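Local coordinates for molybdopterin-guanine dinucleotide biosynthesis protein A (MobA) (Archaeoglobus fulgidus, PDB 3NGW), which probably transfers a guanylyl group from GTP to molybdopterin in the last step of making the guanine dinucleotide form of the molybdenum cofactor, at residues A[30-33]-A[34-38]; A[52-55]-A[56-59]. All blocks are in the same frame, centred on the assembly; numbering follows the deposited sequence.

Contact 1 (A[30-33]-A[34-38])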
loop_
_atom_site.group_PDB
_atom_site.type_symbol
_atom_site.label_atom_id
_atom_site.label_comp_id
_atom_site.label_asym_id
_atom_site.label_seq_id
_atom_site.Cartn_x
_atom_site.Cartn_y
_atom_site.Cartn_z
ATOM N N GLU A 30 -2.087 -13.259 4.821
ATOM C CA GLU A 30 -1.071 -13.841 5.693
ATOM C C GLU A 30 0.320 -13.501 5.172
ATOM O O GLU A 30 1.280 -13.435 5.938
ATOM C CB GLU A 30 -1.279 -15.353 5.806
ATOM C CG GLU A 30 -2.728 -15.681 6.129
ATOM C CD GLU A 30 -2.988 -17.139 6.460
ATOM O OE1 GLU A 30 -2.279 -18.027 5.926
ATOM O OE2 GLU A 30 -3.935 -17.386 7.244
ATOM N N TRP A 31 0.422 -13.269 3.869
ATOM C CA TRP A 31 1.691 -12.891 3.272
ATOM C C TRP A 31 2.161 -11.541 3.807
ATOM O O TRP A 31 3.296 -11.414 4.258
ATOM C CB TRP A 31 1.562 -12.790 1.758
ATOM C CG TRP A 31 1.969 -14.017 1.020
ATOM C CD1 TRP A 31 1.244 -15.166 0.849
ATOM C CD2 TRP A 31 3.209 -14.217 0.330
ATOM N NE1 TRP A 31 1.960 -16.071 0.091
ATOM C CE2 TRP A 31 3.168 -15.515 -0.234
ATOM C CE3 TRP A 31 4.354 -13.429 0.142
ATOM C CZ2 TRP A 31 4.230 -16.035 -0.986
ATOM C CZ3 TRP A 31 5.412 -13.948 -0.607
ATOM C CH2 TRP A 31 5.342 -15.242 -1.156
ATOM N N VAL A 32 1.290 -10.532 3.742
ATOM C CA VAL A 32 1.637 -9.191 4.209
ATOM C C VAL A 32 1.690 -9.107 5.733
ATOM O O VAL A 32 2.436 -8.308 6.288
ATOM C CB VAL A 32 0.660 -8.112 3.633
ATOM C CG1 VAL A 32 0.768 -8.089 2.113
ATOM C CG2 VAL A 32 -0.776 -8.398 4.056
ATOM N N LEU A 33 0.909 -9.946 6.402
ATOM C CA LEU A 33 0.899 -9.992 7.854
ATOM C C LEU A 33 2.317 -10.338 8.304
ATOM O O LEU A 33 2.920 -9.607 9.090
ATOM C CB LEU A 33 -0.095 -11.056 8.324
ATOM C CG LEU A 33 -1.264 -10.693 9.250
ATOM C CD1 LEU A 33 -1.687 -9.257 9.080
ATOM C CD2 LEU A 33 -2.438 -11.636 8.958
ATOM N N GLU A 34 2.854 -11.441 7.779
ATOM C CA GLU A 34 4.215 -11.891 8.095
ATOM C C GLU A 34 5.277 -10.874 7.731
ATOM O O GLU A 34 6.155 -10.567 8.531
ATOM C CB GLU A 34 4.556 -13.169 7.323
ATOM C CG GLU A 34 3.981 -14.437 7.874
ATOM C CD GLU A 34 4.256 -15.640 6.971
ATOM O OE1 GLU A 34 5.379 -15.745 6.429
ATOM O OE2 GLU A 34 3.350 -16.485 6.824
ATOM N N LYS A 35 5.195 -10.379 6.500
ATOM C CA LYS A 35 6.169 -9.428 5.967
ATOM C C LYS A 35 6.303 -8.096 6.714
ATOM O O LYS A 35 7.406 -7.568 6.837
ATOM C CB LYS A 35 5.857 -9.160 4.486
ATOM C CG LYS A 35 6.761 -8.123 3.833
ATOM C CD LYS A 35 6.326 -7.769 2.416
ATOM C CE LYS A 35 6.715 -8.825 1.395
ATOM N NZ LYS A 35 5.942 -10.071 1.573
ATOM N N TYR A 36 5.193 -7.580 7.233
ATOM C CA TYR A 36 5.185 -6.292 7.907
ATOM C C TYR A 36 5.026 -6.334 9.418
ATOM O O TYR A 36 4.991 -5.282 10.065
ATOM C CB TYR A 36 4.070 -5.418 7.313
ATOM C CG TYR A 36 4.188 -5.203 5.817
ATOM C CD1 TYR A 36 5.248 -4.466 5.276
ATOM C CD2 TYR A 36 3.268 -5.773 4.942
ATOM C CE1 TYR A 36 5.387 -4.306 3.893
ATOM C CE2 TYR A 36 3.396 -5.626 3.564
ATOM C CZ TYR A 36 4.459 -4.894 3.045
ATOM O OH TYR A 36 4.596 -4.774 1.683
ATOM N N SER A 37 4.914 -7.525 9.995
ATOM C CA SER A 37 4.753 -7.607 11.449
ATOM C C SER A 37 5.915 -6.984 12.240
ATOM O O SER A 37 5.703 -6.431 13.318
ATOM C CB SER A 37 4.522 -9.067 11.905
ATOM O OG SER A 37 5.581 -9.923 11.527
ATOM N N PRO A 38 7.152 -7.052 11.711
ATOM C CA PRO A 38 8.304 -6.477 12.415
ATOM C C PRO A 38 8.281 -4.953 12.593
ATOM O O PRO A 38 9.006 -4.422 13.433
ATOM C CB PRO A 38 9.488 -6.911 11.552
ATOM C CG PRO A 38 9.019 -8.174 10.938
ATOM C CD PRO A 38 7.605 -7.838 10.549
#
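The phenol ring of Y36 meets V32 at its edge, with V32 CB in the ring plane and 3.7 Å from Y36 CE2. One face of this ring is covered by K35, whose CG sits over the ring centre, 3.9 Å above the plane. The indole of W31 makes a cation-pi contact with K26. At its edge, in plane, lies K35 NZ, 4.0 Å from W31 CE3. The lysine chain is bent at its CG-CD and CD-CE bonds (chi3 -77°, chi4 69°). This turns NZ back toward W31; K35 NZ hydrogen-bonds to P94 O. All this lies on the last turns of helix 28-36, the first helix of the MobA-like domain, a GT-A type alpha/beta fold. Backbone hydrogen bonds between residues four apart hold the spacing. K35 N donates to W31 O at 3.1 Å. Y36 N donates to V32 O at 3.0 Å. V32 and Y36 face the central sheet and touch strand 2-6. Replacing Y36 with alanine is likely to leave V32 CB and K35 CG without their ring and open a gap next to V3 and V5. On the outer side E34 CG lies 3.5 Å from E30 O, and E34 OE2 pairs with K26.

Contact 2 (A[52-55]-A[56-59])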
loop_
_atom_site.group_PDB
_atom_site.type_symbol
_atom_site.label_atom_id
_atom_site.label_comp_id
_atom_site.label_asym_id
_atom_site.label_seq_id
_atom_site.Cartn_x
_atom_site.Cartn_y
_atom_site.Cartn_z
ATOM N N GLU A 52 -13.432 -5.918 11.314
ATOM C CA GLU A 52 -13.945 -6.855 12.305
ATOM C C GLU A 52 -13.699 -8.299 11.880
ATOM O O GLU A 52 -13.300 -9.125 12.699
ATOM C CB GLU A 52 -15.442 -6.640 12.548
ATOM C CG GLU A 52 -15.785 -5.500 13.490
ATOM C CD GLU A 52 -17.280 -5.416 13.757
ATOM O OE1 GLU A 52 -17.852 -6.427 14.227
ATOM O OE2 GLU A 52 -17.887 -4.350 13.499
ATOM N N LYS A 53 -13.929 -8.609 10.608
ATOM C CA LYS A 53 -13.711 -9.975 10.144
ATOM C C LYS A 53 -12.234 -10.350 10.180
ATOM O O LYS A 53 -11.880 -11.454 10.581
ATOM C CB LYS A 53 -14.283 -10.169 8.738
ATOM C CG LYS A 53 -15.806 -10.052 8.700
ATOM C CD LYS A 53 -16.371 -9.984 7.278
ATOM C CE LYS A 53 -17.889 -9.793 7.303
ATOM N NZ LYS A 53 -18.510 -9.611 5.956
ATOM N N LEU A 54 -11.358 -9.437 9.791
ATOM C CA LEU A 54 -9.954 -9.774 9.826
ATOM C C LEU A 54 -9.434 -9.845 11.264
ATOM O O LEU A 54 -8.742 -10.790 11.610
ATOM C CB LEU A 54 -9.139 -8.776 8.997
ATOM C CG LEU A 54 -9.478 -8.735 7.494
ATOM C CD1 LEU A 54 -8.572 -7.743 6.806
ATOM C CD2 LEU A 54 -9.331 -10.122 6.845
ATOM N N SER A 55 -9.778 -8.869 12.106
ATOM C CA SER A 55 -9.296 -8.851 13.494
ATOM C C SER A 55 -9.707 -10.074 14.305
ATOM O O SER A 55 -9.041 -10.434 15.280
ATOM C CB SER A 55 -9.771 -7.595 14.229
ATOM O OG SER A 55 -11.159 -7.678 14.492
ATOM N N SER A 56 -10.806 -10.708 13.928
ATOM C CA SER A 56 -11.223 -11.892 14.660
ATOM C C SER A 56 -10.421 -13.083 14.140
ATOM O O SER A 56 -10.475 -14.172 14.700
ATOM C CB SER A 56 -12.733 -12.136 14.507
ATOM O OG SER A 56 -13.101 -12.312 13.149
ATOM N N ARG A 57 -9.656 -12.866 13.075
ATOM C CA ARG A 57 -8.834 -13.928 12.511
ATOM C C ARG A 57 -7.370 -13.773 12.893
ATOM O O ARG A 57 -6.687 -14.754 13.171
ATOM C CB ARG A 57 -8.954 -13.949 10.979
ATOM C CG ARG A 57 -10.105 -14.789 10.447
ATOM C CD ARG A 57 -10.430 -14.476 8.988
ATOM N NE ARG A 57 -9.331 -14.779 8.080
ATOM C CZ ARG A 57 -9.323 -14.476 6.784
ATOM N NH1 ARG A 57 -10.362 -13.855 6.240
ATOM N NH2 ARG A 57 -8.272 -14.787 6.031
ATOM N N TYR A 58 -6.897 -12.535 12.920
ATOM C CA TYR A 58 -5.500 -12.260 13.216
ATOM C C TYR A 58 -5.332 -11.154 14.248
ATOM O O TYR A 58 -6.105 -10.201 14.280
ATOM C CB TYR A 58 -4.795 -11.838 11.931
ATOM C CG TYR A 58 -5.075 -12.745 10.759
ATOM C CD1 TYR A 58 -4.547 -14.022 10.711
ATOM C CD2 TYR A 58 -5.869 -12.326 9.698
ATOM C CE1 TYR A 58 -4.802 -14.860 9.636
ATOM C CE2 TYR A 58 -6.131 -13.164 8.610
ATOM C CZ TYR A 58 -5.597 -14.424 8.586
ATOM O OH TYR A 58 -5.841 -15.276 7.536
ATOM N N GLU A 59 -4.308 -11.293 15.081
ATOM C CA GLU A 59 -3.992 -10.314 16.101
ATOM C C GLU A 59 -3.090 -9.265 15.452
ATOM O O GLU A 59 -1.866 -9.429 15.416
ATOM C CB GLU A 59 -3.232 -10.988 17.234
ATOM C CG GLU A 59 -3.142 -10.194 18.513
ATOM C CD GLU A 59 -4.279 -10.523 19.458
ATOM O OE1 GLU A 59 -5.438 -10.178 19.126
ATOM O OE2 GLU A 59 -4.015 -11.136 20.524
#
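The carbonyl oxygen of L54 is gripped by two backbone N-H groups. R57 N donates to L54 O at 2.7 Å, from well above the carbonyl plane. Y58 N donates to L54 O at 2.9 Å and lies nearly along the C=O axis. The chain therefore curls tightly round this one oxygen as it leaves helix 48-55. Just before this, S56 N donates to E52 O at 3.2 Å, an ordinary helical bond. The side chain of S56 folds back over the same turn. Its OG stands between the backbone N and the carbonyl carbon (chi1 59°). This brings S56 OG within 3.0 Å of K53 O and also close to E52 O.

R57 carries the side-chain part of the contact. L54 CD2 lies over one face of its guanidinium, 3.9 Å from R57 NH1. The arginine chain bends at its CG-CD bond (chi3 63°). R57 NH2 then donates to Y58 OH at 2.9 Å, with the phenol oxygen slightly tilted from the guanidinium plane. R57 CB rests 3.7 Å above one face of the Y58 ring, offset toward its rim. The two side chains run together, and the NH2 to OH bond ties their ends, while Y58 OH also bonds to E30 OE2. R57 NH1 also forms a salt bridge with E20, which probably eases the closeness of R57 to the like charge of K27. L54 is buried, and it packs on F62, V7 and C45. The arrangement is a helix C-terminus where one carbonyl accepts both an i to i+3 bond (R57 N) and an i to i+4 bond (Y58 N) as the chain leaves the helix. It turns the chain from helix 48-55 toward the edge strand 62-63, within the alpha/beta part of the MobA-like domain.

Overall arrangement
Contact 1 is partly buried, about 13 Å from the centre of the chain. Contact 2 is a surface contact at about 19 Å. Both belong to the MobA-like domain, but to different helices. Contact 1 keeps regular helix bonding and sets an aromatic ring and a valine against the central sheet. Contact 2 ends its helix with a shared carbonyl and serine-to-backbone contacts, and only L54 is buried. The two meet directly, although their centres are about 14 Å apart. E30 OE2 probably hydrogen-bonds to Y58 OH at 2.9 Å, and L33 CD2 packs on Y58 CG. Y58 thus joins the loop after helix 48-55 to helix 28-36.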